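Local coordinates for protein lipopolysaccharide core heptose(I) kinase WaaP (Pseudomonas aeruginosa, PDB 6DFL) that phosphorylates the first heptose of the lipopolysaccharide core with ATP and magnesium, and also acts as a protein tyrosine kinase that autophosphorylates, at residues V159-C164 / L184-L189; W79-R84 / A192-A197. One frame throughout, in Å; residues are numbered along the deposited sequence.

From the N terminus, the first segment to take part is 79-84, on helix 76-87, which pairs with 192-197 more than a hundred residues later and closes the long loop of contact 2. Inside that loop lies contact 1, where 159-164 is joined by 184-189 after a shorter excursion through strand 169-172. The two contacts are therefore nested, with centres about 10 Å apart. They also meet directly: strands 159-160 and 193-194 pair antiparallel, a probable hydrogen bond running from N160 N to Q193 O at 3.1 Å. Contact 1 ties the start of the catalytic loop to the turn after strand 184-186, and contact 2 ties the strand that follows to helix 76-87.

Contact 1 of 2, residues V159-C164 / L184-L189; sequences VNHRDC and LSVIDL
A buried contact near the centre of the chain joins strand 159-160 and the start of the catalytic loop to the end of strand 184-186 and the turn after it, with the H161 ring as its pivot. CG of H161 stands anti to the backbone N (chi1 -162°), which carries the imidazole across to the second segment. There NE2 of H161 donates to the backbone O of D188; the bond is bent, at 132°, and the refined 2.5 Å is too short to be taken literally. The same rim of the ring meets two further groups in its plane: CE1 of H161 lies 2.9 Å from I187 O, and CG2 of V186 comes within 3.3 Å of that carbon. L189 crosses the ring at about a right angle and sets its CD2 over one face, a CH-pi contact 3.7 Å from the ring centroid. Above the opposite face, toward the rim, sits D163 O, itself bonded to H168, so the imidazole is sandwiched and its rotation restrained. The carboxylates of D163 and D188 come near without bonding, OD2 to OD2 3.9 Å, their planes 25° apart. Each has its polar partner elsewhere: D163 forms a salt bridge with R191, and D188 is hydrogen-bonded to H190. D206 of helix 200-212 accepts from the backbone N of both H161 and R162, while A81 and I82 of helix 76-87 pack on L189. H161, R162 and D163, the last the active-site residue by similarity, form the HRD motif of the protein kinase fold. D188 and L189 fall where eukaryotic kinases carry the first two residues of DFG, and the stack of H161, L189 and helix 76-87 is consistent with their regulatory spine.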
# COMPACT_ATOMS: atom_id res chain seq x y z
N VAL A 159 12.35 -4.85 5.03
CA VAL A 159 11.84 -5.59 3.88
C VAL A 159 11.47 -4.60 2.79
O VAL A 159 10.66 -3.70 3.03
CB VAL A 159 10.62 -6.44 4.25
CG1 VAL A 159 9.97 -6.98 2.99
CG2 VAL A 159 11.03 -7.56 5.15
N ASN A 160 12.05 -4.77 1.60
CA ASN A 160 11.54 -4.10 0.42
C ASN A 160 10.85 -5.13 -0.49
O ASN A 160 11.33 -6.25 -0.67
CB ASN A 160 12.64 -3.33 -0.33
CG ASN A 160 13.72 -4.23 -0.88
OD1 ASN A 160 14.53 -4.73 -0.11
ND2 ASN A 160 13.74 -4.43 -2.21
N HIS A 161 9.72 -4.73 -1.05
CA HIS A 161 8.84 -5.70 -1.69
C HIS A 161 9.43 -6.19 -3.00
O HIS A 161 9.58 -7.39 -3.18
CB HIS A 161 7.47 -5.09 -1.93
CG HIS A 161 6.43 -6.12 -2.20
ND1 HIS A 161 5.31 -6.24 -1.42
CD2 HIS A 161 6.37 -7.10 -3.12
CE1 HIS A 161 4.58 -7.25 -1.88
NE2 HIS A 161 5.21 -7.79 -2.91
N ARG A 162 9.73 -5.26 -3.91
CA ARG A 162 10.26 -5.46 -5.26
C ARG A 162 9.14 -5.66 -6.26
O ARG A 162 9.32 -5.41 -7.45
CB ARG A 162 11.24 -6.62 -5.33
CG ARG A 162 12.57 -6.27 -4.78
CD ARG A 162 13.63 -7.11 -5.38
NE ARG A 162 14.05 -6.57 -6.68
CZ ARG A 162 15.05 -7.07 -7.40
NH1 ARG A 162 15.71 -8.13 -6.94
NH2 ARG A 162 15.39 -6.51 -8.54
N ASP A 163 7.96 -6.05 -5.80
CA ASP A 163 6.74 -6.03 -6.58
C ASP A 163 5.62 -5.34 -5.81
O ASP A 163 4.54 -5.90 -5.57
CB ASP A 163 6.37 -7.46 -6.95
CG ASP A 163 7.39 -8.07 -7.87
OD1 ASP A 163 7.57 -7.51 -8.98
OD2 ASP A 163 8.05 -9.04 -7.49
N CYS A 164 5.89 -4.10 -5.40
CA CYS A 164 4.99 -3.32 -4.56
C CYS A 164 3.95 -2.63 -5.44
O CYS A 164 4.14 -1.51 -5.91
CB CYS A 164 5.79 -2.32 -3.74
SG CYS A 164 4.91 -1.81 -2.32
N LEU A 184 -6.10 -5.06 5.60
CA LEU A 184 -5.31 -5.38 4.43
C LEU A 184 -4.33 -6.50 4.75
O LEU A 184 -4.01 -6.75 5.92
CB LEU A 184 -4.57 -4.14 3.91
CG LEU A 184 -5.48 -3.01 3.45
CD1 LEU A 184 -4.68 -1.88 2.85
CD2 LEU A 184 -6.52 -3.50 2.45
N SER A 185 -3.89 -7.21 3.71
CA SER A 185 -2.73 -8.08 3.77
C SER A 185 -1.89 -7.83 2.53
O SER A 185 -2.42 -7.68 1.42
CB SER A 185 -3.11 -9.55 3.84
OG SER A 185 -3.94 -9.80 4.95
N VAL A 186 -0.58 -7.75 2.72
CA VAL A 186 0.33 -7.69 1.58
C VAL A 186 0.68 -9.11 1.17
O VAL A 186 0.90 -9.98 2.03
CB VAL A 186 1.59 -6.87 1.93
CG1 VAL A 186 2.28 -7.44 3.18
CG2 VAL A 186 2.55 -6.83 0.72
N ILE A 187 0.71 -9.36 -0.13
CA ILE A 187 1.05 -10.70 -0.60
C ILE A 187 2.16 -10.58 -1.62
O ILE A 187 2.75 -9.51 -1.78
CB ILE A 187 -0.16 -11.42 -1.20
CG1 ILE A 187 -0.64 -10.65 -2.44
CG2 ILE A 187 -1.27 -11.56 -0.17
CD1 ILE A 187 -1.52 -11.45 -3.38
N ASP A 188 2.38 -11.68 -2.35
CA ASP A 188 3.48 -11.93 -3.28
C ASP A 188 4.80 -11.33 -2.87
O ASP A 188 5.15 -10.23 -3.31
CB ASP A 188 3.19 -11.40 -4.67
CG ASP A 188 4.36 -11.67 -5.60
OD1 ASP A 188 4.90 -12.79 -5.54
OD2 ASP A 188 4.78 -10.76 -6.34
N LEU A 189 5.58 -12.06 -2.08
CA LEU A 189 6.88 -11.58 -1.66
C LEU A 189 8.00 -12.40 -2.30
O LEU A 189 9.09 -12.50 -1.74
CB LEU A 189 6.95 -11.60 -0.13
CG LEU A 189 5.90 -10.65 0.46
CD1 LEU A 189 5.50 -11.01 1.86
CD2 LEU A 189 6.45 -9.24 0.45

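Contact 2 of 2, residues W79-R84 / A192-A197; sequences WQAIRR and AQTRDA
R84 lays one face of its guanidinium over the methyl of T194, with CG2 3.5 Å from NH2 and offset toward the rim of the group. The arginine leaves the helix with CG anti to the backbone N (chi1 177°) and bends at chi2 and chi3, which brings the head to T194 and the turn after the strand. At the guanidinium edge, near its plane, NH2 of R84 makes a weak but fairly straight hydrogen bond of 3.4 Å to R195 O. D196 adds a salt bridge, its OD1 3.5 Å from R84 NH2; it works by charge alone, for the oxygen lies well out of the guanidinium plane. In protein kinase terms, helix 76-87 probably takes the place of helix C, and strand 193-194 that of the short strand following the DFG region, paired here with strand 159-160. V159 of that neighbouring strand touches both R84 and T194. One turn back along the helix, CB of A81 meets CB of A192 at 3.5 Å. OG1 of T194 sits 3.2 Å from the backbone N of A81, at an angle too poor for a hydrogen bond. R195 reaches back to Q193 OE1 and makes a cation-pi contact with W202.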
# COMPACT_ATOMS: atom_id res chain seq x y z
N TRP A 79 10.28 -16.47 2.18
CA TRP A 79 10.18 -17.01 3.54
C TRP A 79 10.69 -16.02 4.58
O TRP A 79 10.08 -15.88 5.64
CB TRP A 79 10.95 -18.32 3.65
CG TRP A 79 11.23 -18.74 5.08
CD1 TRP A 79 12.39 -18.59 5.76
CD2 TRP A 79 10.32 -19.41 5.98
NE1 TRP A 79 12.28 -19.12 7.03
CE2 TRP A 79 11.02 -19.64 7.19
CE3 TRP A 79 8.99 -19.84 5.88
CZ2 TRP A 79 10.43 -20.26 8.28
CZ3 TRP A 79 8.41 -20.46 6.98
CH2 TRP A 79 9.13 -20.66 8.17
N GLN A 80 11.79 -15.31 4.28
CA GLN A 80 12.36 -14.37 5.22
C GLN A 80 11.56 -13.08 5.26
O GLN A 80 11.46 -12.43 6.32
CB GLN A 80 13.83 -14.10 4.87
CG GLN A 80 14.82 -15.16 5.31
CD GLN A 80 16.20 -14.95 4.72
OE1 GLN A 80 16.45 -13.96 4.02
NE2 GLN A 80 17.12 -15.88 5.00
N ALA A 81 10.97 -12.66 4.13
CA ALA A 81 10.07 -11.51 4.17
C ALA A 81 8.86 -11.82 5.03
O ALA A 81 8.49 -11.03 5.91
CB ALA A 81 9.63 -11.11 2.77
N ILE A 82 8.22 -12.96 4.79
CA ILE A 82 7.06 -13.34 5.58
C ILE A 82 7.43 -13.40 7.05
O ILE A 82 6.67 -12.95 7.92
CB ILE A 82 6.50 -14.69 5.09
CG1 ILE A 82 5.91 -14.52 3.69
CG2 ILE A 82 5.50 -15.24 6.10
CD1 ILE A 82 5.28 -15.78 3.21
N ARG A 83 8.61 -13.93 7.36
CA ARG A 83 8.97 -14.06 8.77
C ARG A 83 9.25 -12.70 9.39
O ARG A 83 8.83 -12.43 10.52
CB ARG A 83 10.16 -15.00 8.91
CG ARG A 83 9.78 -16.46 8.62
CD ARG A 83 9.66 -17.28 9.89
NE ARG A 83 10.97 -17.84 10.22
CZ ARG A 83 11.19 -18.77 11.14
NH1 ARG A 83 10.18 -19.27 11.84
NH2 ARG A 83 12.43 -19.20 11.35
N ARG A 84 9.94 -11.81 8.67
CA ARG A 84 10.17 -10.48 9.22
C ARG A 84 8.87 -9.71 9.35
O ARG A 84 8.66 -9.02 10.36
CB ARG A 84 11.17 -9.68 8.37
CG ARG A 84 11.38 -8.24 8.88
CD ARG A 84 12.45 -8.14 10.03
NE ARG A 84 13.81 -8.22 9.45
CZ ARG A 84 14.61 -9.27 9.63
NH1 ARG A 84 14.19 -10.26 10.42
NH2 ARG A 84 15.82 -9.33 9.05
N ALA A 192 11.04 -10.57 -2.53
CA ALA A 192 11.29 -9.61 -1.48
C ALA A 192 12.66 -9.82 -0.86
O ALA A 192 13.10 -10.94 -0.61
CB ALA A 192 10.21 -9.71 -0.39
N GLN A 193 13.31 -8.70 -0.56
CA GLN A 193 14.61 -8.68 0.09
C GLN A 193 14.48 -8.25 1.54
O GLN A 193 13.87 -7.21 1.85
CB GLN A 193 15.56 -7.76 -0.66
CG GLN A 193 15.72 -8.18 -2.07
CD GLN A 193 16.57 -7.22 -2.82
OE1 GLN A 193 16.66 -6.04 -2.45
NE2 GLN A 193 17.21 -7.70 -3.89
N THR A 194 15.10 -9.03 2.43
CA THR A 194 15.01 -8.84 3.86
C THR A 194 16.39 -8.54 4.41
O THR A 194 17.31 -9.36 4.27
CB THR A 194 14.46 -10.09 4.52
OG1 THR A 194 13.24 -10.45 3.87
CG2 THR A 194 14.23 -9.86 6.01
N ARG A 195 16.51 -7.38 5.06
CA ARG A 195 17.75 -6.95 5.67
C ARG A 195 17.43 -6.42 7.05
O ARG A 195 16.27 -6.40 7.48
CB ARG A 195 18.44 -5.88 4.83
CG ARG A 195 18.69 -6.26 3.39
CD ARG A 195 19.12 -5.04 2.63
NE ARG A 195 19.55 -5.37 1.28
CZ ARG A 195 18.80 -5.26 0.19
NH1 ARG A 195 17.55 -4.82 0.29
NH2 ARG A 195 19.30 -5.60 -1.00
N ASP A 196 18.46 -5.96 7.74
CA ASP A 196 18.14 -5.27 8.97
C ASP A 196 17.73 -3.83 8.71
O ASP A 196 16.92 -3.29 9.47
CB ASP A 196 19.29 -5.36 9.97
CG ASP A 196 19.22 -6.65 10.81
OD1 ASP A 196 18.14 -7.32 10.83
OD2 ASP A 196 20.24 -6.97 11.47
N ALA A 197 18.20 -3.23 7.62
CA ALA A 197 17.74 -1.92 7.18
C ALA A 197 17.60 -1.93 5.66
O ALA A 197 18.52 -2.35 4.96
CB ALA A 197 18.69 -0.80 7.59